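Local coordinates for mutual gliding-motility protein MglA (Myxococcus xanthus DK 1622, PDB 6H17), which binds and hydrolyses GTP as an intracellular switch that coordinates both gliding motilities and sets the direction and speed of gliding, at residues 32-46 against 54-66. Numbering follows the deposited sequence. Where two conformers were deposited one is given.
Sequences IYNKTAAETKGKLIS and TLFFDFLPLSLGE
Lys41 starts against Leu62 and ends at the C-terminus of helix 25-35. Its CB touches Leu62 CD2 at 3.7 Å; CG sits between backbone N and carbonyl carbon (chi1 72°), and the extended chain beyond it runs across the Tyr33 ring, CD near Tyr33 CD1 and CE 3.7 Å from Tyr33 CE1, until NZ lies over one face. NZ donates to Tyr33 O at 2.7 Å, nearly in line with the carbonyl, and to Thr36 O at 3.1 Å, holding two carbonyls where the helix ends. With an alanine here, both carbonyls would probably lose their ammonium partner and the Tyr33 ring the chain lying over it. Ile32 CG2 meets Leu62 CD1 at 3.7 Å and Leu60 CD2, while Leu60 CD1 packs on Tyr33 CD1 and Gly42 O. This is the connection from P-loop helix to beta hairpin in a Ras-like small GTPase: Ile45 and Phe59 form an antiparallel hydrogen-bonded pair, and beyond a loop and a one-residue register shift Gly42 N reaches Pro61 O (2.8 Å) and Ser63 N reaches Thr40 O (2.9 Å). Ile45 CG1 lies alongside Phe59 CB. On the other face Asp58 OD2 is hydrogen-bonded to Thr26 OG1 and Thr78 OG1, near the magnesium ion.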
loop_
_atom_site.group_PDB
_atom_site.type_symbol
_atom_site.label_atom_id
_atom_site.label_comp_id
_atom_site.label_asym_id
_atom_site.label_seq_id
_atom_site.Cartn_x
_atom_site.Cartn_y
_atom_site.Cartn_z
ATOM N N ILE A 32 -5.748 -9.427 -4.790
ATOM C CA ILE A 32 -4.478 -9.697 -5.472
ATOM C C ILE A 32 -4.108 -11.170 -5.329
ATOM O O ILE A 32 -3.757 -11.850 -6.307
ATOM C CB ILE A 32 -3.370 -8.774 -4.942
ATOM C CG1 ILE A 32 -3.672 -7.320 -5.310
ATOM C CG2 ILE A 32 -2.024 -9.182 -5.519
ATOM C CD1 ILE A 32 -2.862 -6.303 -4.510
ATOM N N TYR A 33 -4.162 -11.691 -4.113
ATOM C CA TYR A 33 -3.834 -13.099 -3.918
ATOM C C TYR A 33 -4.770 -13.998 -4.711
ATOM O O TYR A 33 -4.332 -14.941 -5.385
ATOM C CB TYR A 33 -3.888 -13.453 -2.432
ATOM C CG TYR A 33 -3.635 -14.915 -2.201
ATOM C CD1 TYR A 33 -2.355 -15.443 -2.301
ATOM C CD2 TYR A 33 -4.675 -15.775 -1.912
ATOM C CE1 TYR A 33 -2.119 -16.792 -2.125
ATOM C CE2 TYR A 33 -4.448 -17.126 -1.718
ATOM C CZ TYR A 33 -3.164 -17.610 -1.822
ATOM O OH TYR A 33 -2.921 -18.966 -1.633
ATOM N N ASN A 34 -6.071 -13.733 -4.633
ATOM C CA ASN A 34 -7.029 -14.638 -5.255
ATOM C C ASN A 34 -6.859 -14.687 -6.763
ATOM O O ASN A 34 -7.080 -15.739 -7.385
ATOM C CB ASN A 34 -8.457 -14.210 -4.905
ATOM C CG ASN A 34 -8.812 -14.481 -3.471
ATOM O OD1 ASN A 34 -8.145 -15.247 -2.790
ATOM N ND2 ASN A 34 -9.892 -13.859 -3.004
ATOM N N LYS A 35 -6.523 -13.557 -7.378
ATOM C CA LYS A 35 -6.527 -13.427 -8.825
ATOM C C LYS A 35 -5.148 -13.441 -9.471
ATOM O O LYS A 35 -5.058 -13.322 -10.696
ATOM C CB LYS A 35 -7.311 -12.183 -9.246
ATOM C CG LYS A 35 -8.765 -12.244 -8.879
ATOM C CD LYS A 35 -9.497 -13.400 -9.513
ATOM C CE LYS A 35 -10.973 -13.325 -9.157
ATOM N NZ LYS A 35 -11.827 -13.752 -10.289
ATOM N N THR A 36 -4.086 -13.637 -8.721
ATOM C CA THR A 36 -2.757 -13.748 -9.304
ATOM C C THR A 36 -2.477 -15.203 -9.623
ATOM O O THR A 36 -2.868 -16.105 -8.883
ATOM C CB THR A 36 -1.716 -13.192 -8.332
ATOM O OG1 THR A 36 -1.899 -11.785 -8.228
ATOM C CG2 THR A 36 -0.303 -13.458 -8.811
ATOM N N ALA A 37 -1.758 -15.421 -10.724
ATOM C CA ALA A 37 -1.362 -16.764 -11.117
ATOM C C ALA A 37 -0.539 -17.429 -10.022
ATOM O O ALA A 37 0.295 -16.795 -9.373
ATOM C CB ALA A 37 -0.535 -16.677 -12.399
ATOM N N ALA A 38 -0.751 -18.733 -9.833
ATOM C CA ALA A 38 -0.068 -19.434 -8.757
ATOM C C ALA A 38 1.449 -19.351 -8.890
ATOM O O ALA A 38 2.164 -19.412 -7.886
ATOM C CB ALA A 38 -0.524 -20.893 -8.720
ATOM N N GLU A 39 1.963 -19.215 -10.122
ATOM C CA GLU A 39 3.403 -19.255 -10.341
ATOM C C GLU A 39 4.116 -17.961 -9.975
ATOM O O GLU A 39 5.351 -17.956 -9.909
ATOM C CB GLU A 39 3.708 -19.563 -11.811
ATOM C CG GLU A 39 3.451 -21.001 -12.214
ATOM C CD GLU A 39 1.983 -21.327 -12.299
ATOM O OE1 GLU A 39 1.202 -20.425 -12.668
ATOM O OE2 GLU A 39 1.616 -22.484 -11.994
ATOM N N THR A 40 3.388 -16.862 -9.763
ATOM C CA THR A 40 4.007 -15.576 -9.479
ATOM C C THR A 40 3.609 -15.023 -8.122
ATOM O O THR A 40 3.820 -13.828 -7.866
ATOM C CB THR A 40 3.670 -14.545 -10.559
ATOM O OG1 THR A 40 2.260 -14.282 -10.550
ATOM C CG2 THR A 40 4.094 -15.031 -11.940
ATOM N N LYS A 41 3.018 -15.836 -7.254
ATOM C CA LYS A 41 2.630 -15.378 -5.930
ATOM C C LYS A 41 3.090 -16.377 -4.887
ATOM O O LYS A 41 3.169 -17.585 -5.135
ATOM C CB LYS A 41 1.121 -15.203 -5.804
ATOM C CG LYS A 41 0.348 -16.519 -5.771
ATOM C CD LYS A 41 -1.121 -16.278 -5.885
ATOM C CE LYS A 41 -1.904 -17.555 -5.714
ATOM N NZ LYS A 41 -3.332 -17.350 -6.036
ATOM N N GLY A 42 3.390 -15.859 -3.713
ATOM C CA GLY A 42 3.444 -16.650 -2.511
ATOM C C GLY A 42 2.106 -16.622 -1.803
ATOM O O GLY A 42 1.076 -16.229 -2.361
ATOM N N LYS A 43 2.126 -17.027 -0.549
ATOM C CA LYS A 43 0.920 -17.160 0.255
ATOM C C LYS A 43 0.587 -15.867 0.984
ATOM O O LYS A 43 1.458 -15.236 1.594
ATOM C CB LYS A 43 1.123 -18.280 1.270
ATOM C CG LYS A 43 -0.125 -18.678 1.989
ATOM C CD LYS A 43 0.131 -19.860 2.907
ATOM C CE LYS A 43 -1.099 -20.210 3.712
ATOM N NZ LYS A 43 -0.856 -21.440 4.507
ATOM N N LEU A 44 -0.682 -15.475 0.925
ATOM C CA LEU A 44 -1.174 -14.367 1.729
ATOM C C LEU A 44 -1.356 -14.849 3.159
ATOM O O LEU A 44 -2.071 -15.832 3.399
ATOM C CB LEU A 44 -2.502 -13.854 1.170
ATOM C CG LEU A 44 -3.250 -12.838 2.023
ATOM C CD1 LEU A 44 -2.455 -11.589 2.219
ATOM C CD2 LEU A 44 -4.603 -12.509 1.358
ATOM N N ILE A 45 -0.713 -14.166 4.103
ATOM C CA ILE A 45 -0.807 -14.532 5.504
ATOM C C ILE A 45 -1.155 -13.323 6.349
ATOM O O ILE A 45 -0.909 -12.174 5.973
ATOM C CB ILE A 45 0.494 -15.190 6.016
ATOM C CG1 ILE A 45 1.649 -14.216 5.875
ATOM C CG2 ILE A 45 0.749 -16.525 5.264
ATOM C CD1 ILE A 45 2.915 -14.677 6.593
ATOM N N SER A 46 -1.789 -13.591 7.477
ATOM C CA SER A 46 -2.021 -12.604 8.512
ATOM C C SER A 46 -0.986 -12.783 9.612
ATOM O O SER A 46 -0.502 -13.895 9.879
ATOM C CB SER A 46 -3.415 -12.768 9.111
ATOM O OG SER A 46 -4.409 -12.442 8.163
ATOM N N THR A 54 -5.350 -10.310 18.104
ATOM C CA THR A 54 -6.332 -9.984 17.077
ATOM C C THR A 54 -6.013 -8.680 16.373
ATOM O O THR A 54 -6.845 -8.178 15.601
ATOM C CB THR A 54 -7.753 -9.987 17.645
ATOM O OG1 THR A 54 -7.838 -9.071 18.735
ATOM C CG2 THR A 54 -8.132 -11.381 18.118
ATOM N N LEU A 55 -4.816 -8.137 16.569
ATOM C CA LEU A 55 -4.399 -6.927 15.858
ATOM C C LEU A 55 -3.675 -7.415 14.614
ATOM O O LEU A 55 -2.466 -7.660 14.633
ATOM C CB LEU A 55 -3.512 -6.060 16.739
ATOM C CG LEU A 55 -3.014 -4.761 16.102
ATOM C CD1 LEU A 55 -4.183 -3.871 15.744
ATOM C CD2 LEU A 55 -2.048 -4.067 17.056
ATOM N N PHE A 56 -4.412 -7.564 13.519
ATOM C CA PHE A 56 -3.906 -8.260 12.351
ATOM C C PHE A 56 -3.430 -7.296 11.279
ATOM O O PHE A 56 -4.072 -6.273 11.003
ATOM C CB PHE A 56 -4.989 -9.123 11.700
ATOM C CG PHE A 56 -5.458 -10.258 12.541
ATOM C CD1 PHE A 56 -4.648 -11.369 12.761
ATOM C CD2 PHE A 56 -6.727 -10.245 13.097
ATOM C CE1 PHE A 56 -5.094 -12.423 13.537
ATOM C CE2 PHE A 56 -7.177 -11.301 13.870
ATOM C CZ PHE A 56 -6.355 -12.388 14.097
ATOM N N PHE A 57 -2.334 -7.651 10.639
ATOM C CA PHE A 57 -1.982 -7.062 9.353
ATOM C C PHE A 57 -1.507 -8.185 8.436
ATOM O O PHE A 57 -1.320 -9.330 8.853
ATOM C CB PHE A 57 -0.949 -5.953 9.495
ATOM C CG PHE A 57 0.372 -6.412 10.020
ATOM C CD1 PHE A 57 1.386 -6.733 9.154
ATOM C CD2 PHE A 57 0.587 -6.534 11.382
ATOM C CE1 PHE A 57 2.608 -7.143 9.630
ATOM C CE2 PHE A 57 1.800 -6.941 11.864
ATOM C CZ PHE A 57 2.814 -7.248 11.003
ATOM N N ASP A 58 -1.332 -7.854 7.169
ATOM C CA ASP A 58 -1.179 -8.857 6.128
ATOM C C ASP A 58 0.186 -8.768 5.478
ATOM O O ASP A 58 0.811 -7.712 5.447
ATOM C CB ASP A 58 -2.222 -8.629 5.026
ATOM C CG ASP A 58 -3.598 -8.483 5.576
ATOM O OD1 ASP A 58 -4.166 -9.501 6.028
ATOM O OD2 ASP A 58 -4.118 -7.333 5.610
ATOM N N PHE A 59 0.613 -9.908 4.924
ATOM C CA PHE A 59 1.858 -10.063 4.182
ATOM C C PHE A 59 1.610 -10.933 2.959
ATOM O O PHE A 59 0.991 -11.998 3.060
ATOM C CB PHE A 59 2.926 -10.722 5.075
ATOM C CG PHE A 59 4.214 -11.067 4.351
ATOM C CD1 PHE A 59 5.209 -10.119 4.201
ATOM C CD2 PHE A 59 4.430 -12.332 3.813
ATOM C CE1 PHE A 59 6.403 -10.436 3.539
ATOM C CE2 PHE A 59 5.625 -12.646 3.148
ATOM C CZ PHE A 59 6.597 -11.705 3.017
ATOM N N LEU A 60 2.107 -10.476 1.805
ATOM C CA LEU A 60 1.926 -11.221 0.560
ATOM C C LEU A 60 3.124 -10.998 -0.356
ATOM O O LEU A 60 3.356 -9.867 -0.806
ATOM C CB LEU A 60 0.667 -10.755 -0.170
ATOM C CG LEU A 60 0.445 -11.285 -1.591
ATOM C CD1 LEU A 60 0.394 -12.799 -1.618
ATOM C CD2 LEU A 60 -0.855 -10.721 -2.151
ATOM N N PRO A 61 3.914 -12.041 -0.646
ATOM C CA PRO A 61 5.023 -11.891 -1.599
ATOM C C PRO A 61 4.601 -12.186 -3.026
ATOM O O PRO A 61 3.811 -13.096 -3.286
ATOM C CB PRO A 61 6.035 -12.930 -1.104
ATOM C CG PRO A 61 5.257 -13.955 -0.402
ATOM C CD PRO A 61 3.925 -13.358 0.018
ATOM N N LEU A 62 5.138 -11.399 -3.964
ATOM C CA LEU A 62 4.759 -11.487 -5.358
ATOM C C LEU A 62 5.952 -11.247 -6.264
ATOM O O LEU A 62 6.881 -10.511 -5.914
ATOM C CB LEU A 62 3.750 -10.377 -5.744
ATOM C CG LEU A 62 2.411 -10.350 -5.042
ATOM C CD1 LEU A 62 1.641 -9.093 -5.430
ATOM C CD2 LEU A 62 1.590 -11.573 -5.401
ATOM N N SER A 63 5.877 -11.818 -7.453
ATOM C CA SER A 63 6.775 -11.482 -8.549
ATOM C C SER A 63 6.042 -10.530 -9.479
ATOM O O SER A 63 4.945 -10.841 -9.961
ATOM C CB SER A 63 7.207 -12.730 -9.309
ATOM O OG SER A 63 7.898 -13.630 -8.461
ATOM N N LEU A 64 6.635 -9.366 -9.724
ATOM C CA LEU A 64 6.069 -8.375 -10.621
ATOM C C LEU A 64 7.134 -8.176 -11.710
ATOM O O LEU A 64 7.555 -9.156 -12.322
ATOM C CB LEU A 64 5.566 -7.165 -9.854
ATOM C CG LEU A 64 4.489 -7.496 -8.793
ATOM C CD1 LEU A 64 4.218 -6.374 -7.817
ATOM C CD2 LEU A 64 3.184 -7.898 -9.488
ATOM N N GLY A 65 7.593 -6.973 -11.936
ATOM C CA GLY A 65 8.600 -6.749 -12.945
ATOM C C GLY A 65 9.985 -7.211 -12.531
ATOM O O GLY A 65 10.262 -7.594 -11.392
ATOM N N GLU A 66 10.882 -7.121 -13.485
ATOM C CA GLU A 66 12.229 -7.641 -13.368
ATOM C C GLU A 66 13.252 -6.535 -13.538
ATOM O O GLU A 66 13.038 -5.575 -14.282
ATOM C CB GLU A 66 12.386 -8.661 -14.497
ATOM C CG GLU A 66 13.497 -9.654 -14.423
ATOM C CD GLU A 66 13.355 -10.685 -15.532
ATOM O OE1 GLU A 66 13.500 -11.888 -15.244
ATOM O OE2 GLU A 66 13.066 -10.276 -16.685
HETATM O O HOH W 1 7.779 -16.250 -9.659
HETATM O O HOH W 2 2.454 -11.550 -9.385
#